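Local coordinates for protein PtLCIB4 H88A mutant (Phaeodactylum tricornutum, PDB 5B5Z) that binds a zinc ion and belongs to the LCIB group of beta-carbonic anhydrases, which probably interconvert carbon dioxide and bicarbonate, at residues 141-144 with 145-149; 181-184 with 185-189; 212-215 with 216-220. All blocks are in the same frame, centred on the assembly; numbering follows the deposited sequence.

Contact 1 (141-144 with 145-149); sequences SAVA and AAQAV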
# COMPACT_ATOMS: atom_id res chain seq x y z
N SER A 141 -9.78 -7.46 -8.03
CA SER A 141 -9.85 -6.25 -8.82
C SER A 141 -9.72 -6.53 -10.32
O SER A 141 -10.51 -6.04 -11.11
CB SER A 141 -8.76 -5.26 -8.38
OG SER A 141 -8.62 -4.21 -9.32
N ALA A 142 -8.70 -7.30 -10.70
CA ALA A 142 -8.48 -7.59 -12.11
C ALA A 142 -9.65 -8.40 -12.70
O ALA A 142 -10.06 -8.16 -13.83
CB ALA A 142 -7.18 -8.33 -12.31
N VAL A 143 -10.16 -9.35 -11.93
CA VAL A 143 -11.24 -10.20 -12.43
C VAL A 143 -12.51 -9.39 -12.68
O VAL A 143 -13.16 -9.54 -13.72
CB VAL A 143 -11.54 -11.37 -11.46
CG1 VAL A 143 -12.85 -12.06 -11.82
CG2 VAL A 143 -10.39 -12.39 -11.50
N ALA A 144 -12.84 -8.49 -11.74
CA ALA A 144 -13.98 -7.60 -11.91
C ALA A 144 -13.80 -6.68 -13.12
O ALA A 144 -14.74 -6.46 -13.90
CB ALA A 144 -14.19 -6.76 -10.64
N ALA A 145 -12.60 -6.14 -13.28
CA ALA A 145 -12.32 -5.27 -14.42
C ALA A 145 -12.41 -6.05 -15.72
O ALA A 145 -12.97 -5.57 -16.69
CB ALA A 145 -10.94 -4.64 -14.29
N ALA A 146 -11.87 -7.26 -15.72
CA ALA A 146 -11.90 -8.11 -16.91
C ALA A 146 -13.34 -8.38 -17.36
O ALA A 146 -13.67 -8.29 -18.55
CB ALA A 146 -11.18 -9.42 -16.65
N GLN A 147 -14.19 -8.72 -16.39
CA GLN A 147 -15.61 -8.96 -16.68
C GLN A 147 -16.24 -7.75 -17.34
O GLN A 147 -16.90 -7.87 -18.37
CB GLN A 147 -16.36 -9.33 -15.40
CG GLN A 147 -16.10 -10.76 -14.95
CD GLN A 147 -16.51 -11.03 -13.51
OE1 GLN A 147 -16.73 -10.10 -12.72
NE2 GLN A 147 -16.62 -12.31 -13.15
N ALA A 148 -16.02 -6.57 -16.77
CA ALA A 148 -16.58 -5.34 -17.31
C ALA A 148 -16.09 -5.02 -18.73
O ALA A 148 -16.90 -4.64 -19.59
CB ALA A 148 -16.26 -4.19 -16.37
N VAL A 149 -14.80 -5.16 -18.99
CA VAL A 149 -14.30 -4.76 -20.31
C VAL A 149 -14.61 -5.81 -21.38
O VAL A 149 -14.78 -5.46 -22.55
CB VAL A 149 -12.77 -4.45 -20.33
CG1 VAL A 149 -12.43 -3.32 -19.37
CG2 VAL A 149 -11.95 -5.70 -20.05
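Residues 141-144 run straight into 145-149 as consecutive turns of the alpha-helix 140-154, and four i to i+4 backbone hydrogen bonds define the joint. Ala-145 N donates to Ser-141 O at 3.0 Å and Ala-146 N to Ala-142 O at 2.8 Å. Gln-147 N to Val-143 O and Ala-148 N to Ala-144 O continue the series, every N-H...O angle lying between 157° and 165°, consistent with regular alpha-helix.

Five alanines keep this part of the helix slim, and its sides are used by different neighbours. Ala-145 and Ala-148 pack on Val-188 and Arg-189 of helix 183-192, while Ala-142 and Ala-146 meet Leu-209 of helix 205-228. The first turn lies close to the metal: the side chain of Ser-141 is about 5 Å from the bound zinc, and its OG is hydrogen-bonded to Gln-185.

One side-chain pair spans the turn, Val-143 with Gln-147. The valine is turned so that CG1 is anti to its backbone N (chi1 167°), whereas the glutamine carries CG anti to its own carbonyl carbon and extends beyond it. With these torsions the two side chains cross at a slant rather than running alongside. The aliphatic part of Gln-147 passes over the preceding turn, with CG 3.4 Å from Val-143 O, and the amide nitrogen NE2 ends 4.0 Å from the methyl CG1 of Val-143.

Contact 2 (181-184 with 185-189); sequences LDAQ and QGYVR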
# COMPACT_ATOMS: atom_id res chain seq x y z
N LEU A 181 -13.92 8.21 -4.74
CA LEU A 181 -14.56 7.14 -3.99
C LEU A 181 -14.35 5.77 -4.61
O LEU A 181 -14.33 4.78 -3.90
CB LEU A 181 -16.06 7.42 -3.86
CG LEU A 181 -16.64 6.84 -2.58
CD1 LEU A 181 -15.92 7.46 -1.39
CD2 LEU A 181 -18.12 7.12 -2.47
N ASP A 182 -14.20 5.71 -5.93
CA ASP A 182 -13.86 4.43 -6.56
C ASP A 182 -13.01 4.63 -7.81
O ASP A 182 -13.13 3.88 -8.78
CB ASP A 182 -15.13 3.64 -6.88
CG ASP A 182 -14.89 2.15 -6.88
OD1 ASP A 182 -13.93 1.71 -6.22
OD2 ASP A 182 -15.67 1.41 -7.52
N ALA A 183 -12.11 5.61 -7.76
CA ALA A 183 -11.33 5.97 -8.94
C ALA A 183 -10.31 4.91 -9.36
O ALA A 183 -10.07 4.72 -10.56
CB ALA A 183 -10.63 7.30 -8.71
N GLN A 184 -9.69 4.22 -8.40
CA GLN A 184 -8.72 3.19 -8.77
C GLN A 184 -9.29 2.09 -9.63
O GLN A 184 -8.69 1.68 -10.63
CB GLN A 184 -8.08 2.58 -7.51
CG GLN A 184 -6.69 3.11 -7.30
CD GLN A 184 -5.97 2.60 -6.07
OE1 GLN A 184 -6.10 1.44 -5.67
NE2 GLN A 184 -5.18 3.47 -5.48
N GLN A 185 -10.46 1.57 -9.27
CA GLN A 185 -11.01 0.47 -10.03
C GLN A 185 -11.36 0.95 -11.44
O GLN A 185 -11.27 0.20 -12.38
CB GLN A 185 -12.23 -0.14 -9.34
CG GLN A 185 -12.78 -1.38 -10.04
CD GLN A 185 -11.80 -2.54 -10.08
OE1 GLN A 185 -10.76 -2.53 -9.41
NE2 GLN A 185 -12.13 -3.56 -10.86
N GLY A 186 -11.75 2.22 -11.57
CA GLY A 186 -12.03 2.80 -12.87
C GLY A 186 -10.76 2.83 -13.70
O GLY A 186 -10.79 2.55 -14.90
N TYR A 187 -9.64 3.17 -13.06
CA TYR A 187 -8.36 3.16 -13.75
C TYR A 187 -7.97 1.74 -14.18
O TYR A 187 -7.39 1.55 -15.25
CB TYR A 187 -7.26 3.77 -12.86
CG TYR A 187 -7.33 5.27 -12.67
CD1 TYR A 187 -7.61 6.12 -13.74
CD2 TYR A 187 -7.13 5.85 -11.42
CE1 TYR A 187 -7.67 7.50 -13.57
CE2 TYR A 187 -7.19 7.22 -11.23
CZ TYR A 187 -7.46 8.04 -12.31
OH TYR A 187 -7.53 9.40 -12.13
N VAL A 188 -8.26 0.75 -13.34
CA VAL A 188 -7.94 -0.64 -13.71
C VAL A 188 -8.73 -1.05 -14.95
O VAL A 188 -8.18 -1.66 -15.87
CB VAL A 188 -8.22 -1.62 -12.54
CG1 VAL A 188 -8.03 -3.07 -12.99
CG2 VAL A 188 -7.35 -1.27 -11.33
N ARG A 189 -10.01 -0.70 -14.98
CA ARG A 189 -10.83 -0.98 -16.16
C ARG A 189 -10.25 -0.27 -17.37
O ARG A 189 -10.17 -0.86 -18.46
CB ARG A 189 -12.29 -0.56 -15.95
CG ARG A 189 -13.11 -1.50 -15.10
CD ARG A 189 -14.62 -1.14 -15.14
NE ARG A 189 -14.86 0.23 -14.69
CZ ARG A 189 -15.13 0.58 -13.43
NH1 ARG A 189 -15.19 -0.34 -12.48
NH2 ARG A 189 -15.34 1.85 -13.12
O HOH W 1 -11.26 2.12 -6.32
O HOH W 2 -16.32 0.52 -10.04
O HOH W 3 -15.37 3.13 -10.71
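The first turn of helix 183-192 is formed here, with Asp-182 at the N-cap position and two i to i+4 backbone bonds, Tyr-187 N to Ala-183 O (3.0 Å) and Val-188 N to Gln-184 O (2.9 Å).

Asp-182 and Gln-185 lie side by side and point the same way, their carboxylate and amide planes 21° apart; Gln-185 OE1 is hydrogen-bonded to Ser-141 OG of helix 140-154. The aspartate makes no direct capping bond; instead, water 1 gives a hydrogen to OD1 of Asp-182 and accepts one from Gln-185 N at 3.1 Å. Two further waters reach Arg-189, whose guanidinium donates to both, the waters lying in its plane at the edge: water 2 joins Asp-182 OD2 to NH1, and water 3 joins Asp-182 O to NH2. Tyr-187 carries CG beside its backbone N (chi1 -73°), which lays the ring along the preceding turn, CD2 3.3 Å from Ala-183 O and CE2 4.3 Å from Ala-183 CB.

This turn also lies at the dimer interface, where OD1 of Asp-182 accepts from Thr-93 N of the second subunit and Ala-183 packs on Tyr-187 of that subunit. With Asp-182 OD2 and Arg-189 NH1 5.3 Å apart, the opposite charges are linked through water, and the negative charge before the helix N-terminus is probably stabilised by the helix dipole.

Contact 3 (212-215 with 216-220); sequences SVYD and AQQKL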
# COMPACT_ATOMS: atom_id res chain seq x y z
N SER A 212 -1.95 -10.16 -19.01
CA SER A 212 -2.42 -8.89 -19.54
C SER A 212 -2.23 -7.75 -18.52
O SER A 212 -1.84 -6.66 -18.87
CB SER A 212 -3.89 -8.98 -19.94
OG SER A 212 -4.08 -9.97 -20.94
N VAL A 213 -2.54 -8.02 -17.26
CA VAL A 213 -2.35 -7.01 -16.23
C VAL A 213 -0.88 -6.63 -16.11
O VAL A 213 -0.55 -5.45 -16.02
CB VAL A 213 -2.89 -7.49 -14.88
CG1 VAL A 213 -2.57 -6.47 -13.78
CG2 VAL A 213 -4.41 -7.70 -14.99
N TYR A 214 -0.00 -7.63 -16.12
CA TYR A 214 1.42 -7.34 -16.04
C TYR A 214 1.85 -6.47 -17.23
O TYR A 214 2.61 -5.53 -17.07
CB TYR A 214 2.27 -8.61 -15.99
CG TYR A 214 3.71 -8.28 -16.30
CD1 TYR A 214 4.51 -7.69 -15.34
CD2 TYR A 214 4.23 -8.46 -17.58
CE1 TYR A 214 5.78 -7.31 -15.62
CE2 TYR A 214 5.53 -8.08 -17.87
CZ TYR A 214 6.29 -7.51 -16.88
OH TYR A 214 7.58 -7.12 -17.13
N ASP A 215 1.38 -6.81 -18.42
CA ASP A 215 1.75 -6.03 -19.61
C ASP A 215 1.33 -4.58 -19.47
O ASP A 215 2.10 -3.67 -19.82
CB ASP A 215 1.13 -6.60 -20.89
CG ASP A 215 1.72 -5.95 -22.14
OD1 ASP A 215 2.92 -6.16 -22.41
OD2 ASP A 215 0.99 -5.22 -22.86
N ALA A 216 0.12 -4.36 -18.94
CA ALA A 216 -0.36 -3.00 -18.73
C ALA A 216 0.48 -2.28 -17.67
O ALA A 216 0.79 -1.10 -17.80
CB ALA A 216 -1.84 -3.03 -18.34
N GLN A 217 0.85 -3.00 -16.62
CA GLN A 217 1.68 -2.46 -15.55
C GLN A 217 3.04 -2.07 -16.08
O GLN A 217 3.58 -1.03 -15.72
CB GLN A 217 1.87 -3.47 -14.42
CG GLN A 217 0.69 -3.66 -13.49
CD GLN A 217 1.06 -4.54 -12.30
OE1 GLN A 217 2.23 -4.85 -12.08
NE2 GLN A 217 0.05 -4.93 -11.53
N GLN A 218 3.62 -2.94 -16.90
CA GLN A 218 4.98 -2.72 -17.35
C GLN A 218 5.06 -1.41 -18.14
O GLN A 218 6.01 -0.64 -18.00
CB GLN A 218 5.48 -3.92 -18.17
CG GLN A 218 6.85 -3.71 -18.82
CD GLN A 218 6.72 -3.09 -20.20
OE1 GLN A 218 5.94 -3.56 -21.02
NE2 GLN A 218 7.48 -2.03 -20.45
N LYS A 219 4.04 -1.15 -18.95
CA LYS A 219 3.99 0.10 -19.71
C LYS A 219 3.91 1.33 -18.80
O LYS A 219 4.58 2.34 -19.04
CB LYS A 219 2.80 0.09 -20.67
CG LYS A 219 2.91 -0.94 -21.77
CD LYS A 219 1.71 -0.85 -22.73
CE LYS A 219 1.56 -2.10 -23.57
NZ LYS A 219 0.18 -2.17 -24.15
N LEU A 220 3.07 1.25 -17.76
CA LEU A 220 2.90 2.38 -16.86
C LEU A 220 4.15 2.60 -16.01
O LEU A 220 4.57 3.75 -15.80
CB LEU A 220 1.67 2.17 -15.97
CG LEU A 220 1.30 3.30 -15.01
CD1 LEU A 220 1.11 4.61 -15.75
CD2 LEU A 220 0.02 2.97 -14.22
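Backbone hydrogen bonds come first, because 212-215 and 216-220 are successive turns of the long alpha-helix 205-228. Ala-216 N, Gln-217 N and Gln-218 N donate to Ser-212 O, Val-213 O and Tyr-214 O. The shortest of these is Gln-218 N to Tyr-214 O at 2.8 Å. Lys-219 N to Asp-215 O is longer at 3.3 Å.

Apolar and aromatic packing occupies the side turned to the sheet. Tyr-214 holds CG anti to its backbone N (chi1 164°), which brings one ring face under the side chain of Gln-218. CB of Gln-218 sits over that face in a CH-pi contact, 4.3 Å from the ring centroid and 26° off its normal, while CG approaches the hydroxyl OH of Tyr-214 at 3.9 Å. The tyrosine side chain also touches Ser-114, Arg-259 and Arg-260 on two strands. A leucine in place of Tyr-214 would probably leave Gln-218 CB without an aromatic face and open a gap toward these strands. On the neighbouring flank, CG1 of Val-213 packs 3.8 Å from the amide NE2 of Gln-217.

Polar and electrostatic ties complete the account. Gln-217 NE2 is hydrogen-bonded to Gly-113 O of strand 107-117. On another side, Asp-215 OD2 and Lys-219 NZ form an i to i+4 salt bridge at 3.4 Å; the lysine chain is extended and its CE lies 3.3 Å from the same OD2. Both charged ends also hydrogen-bond to Tyr-195 OH.

The chemistry is thus divided round the helix: Tyr-214 and Gln-217 join it to the strands, while the carboxylate and ammonium, sharing one tyrosine hydroxyl, probably moderate each other's charge.

Contacts 1 and 2 sit on two helices that follow each other in the chain, their centres 11 Å apart, and are joined by a probable hydrogen bond from Ser-141 OG to Gln-185 OE1 (2.7 Å) and by Ala-145 CB against Val-188 CG1 (3.6 Å). Contact 3 meets contact 1 through Ala-142 CB and Val-213 CG2, 3.9 Å apart, but stays about 6 Å from contact 2 at the nearest atoms. The zinc, whose site is formed by Cys-59, His-115 and Cys-139, relates all three: the side chains of Ser-141, Gln-185 and Val-213 lie about 5, 8 and 8 Å from it. Contact 2 lies against the second subunit, and contact 3 reaches it through Leu-220, which packs on Leu-181 of that subunit.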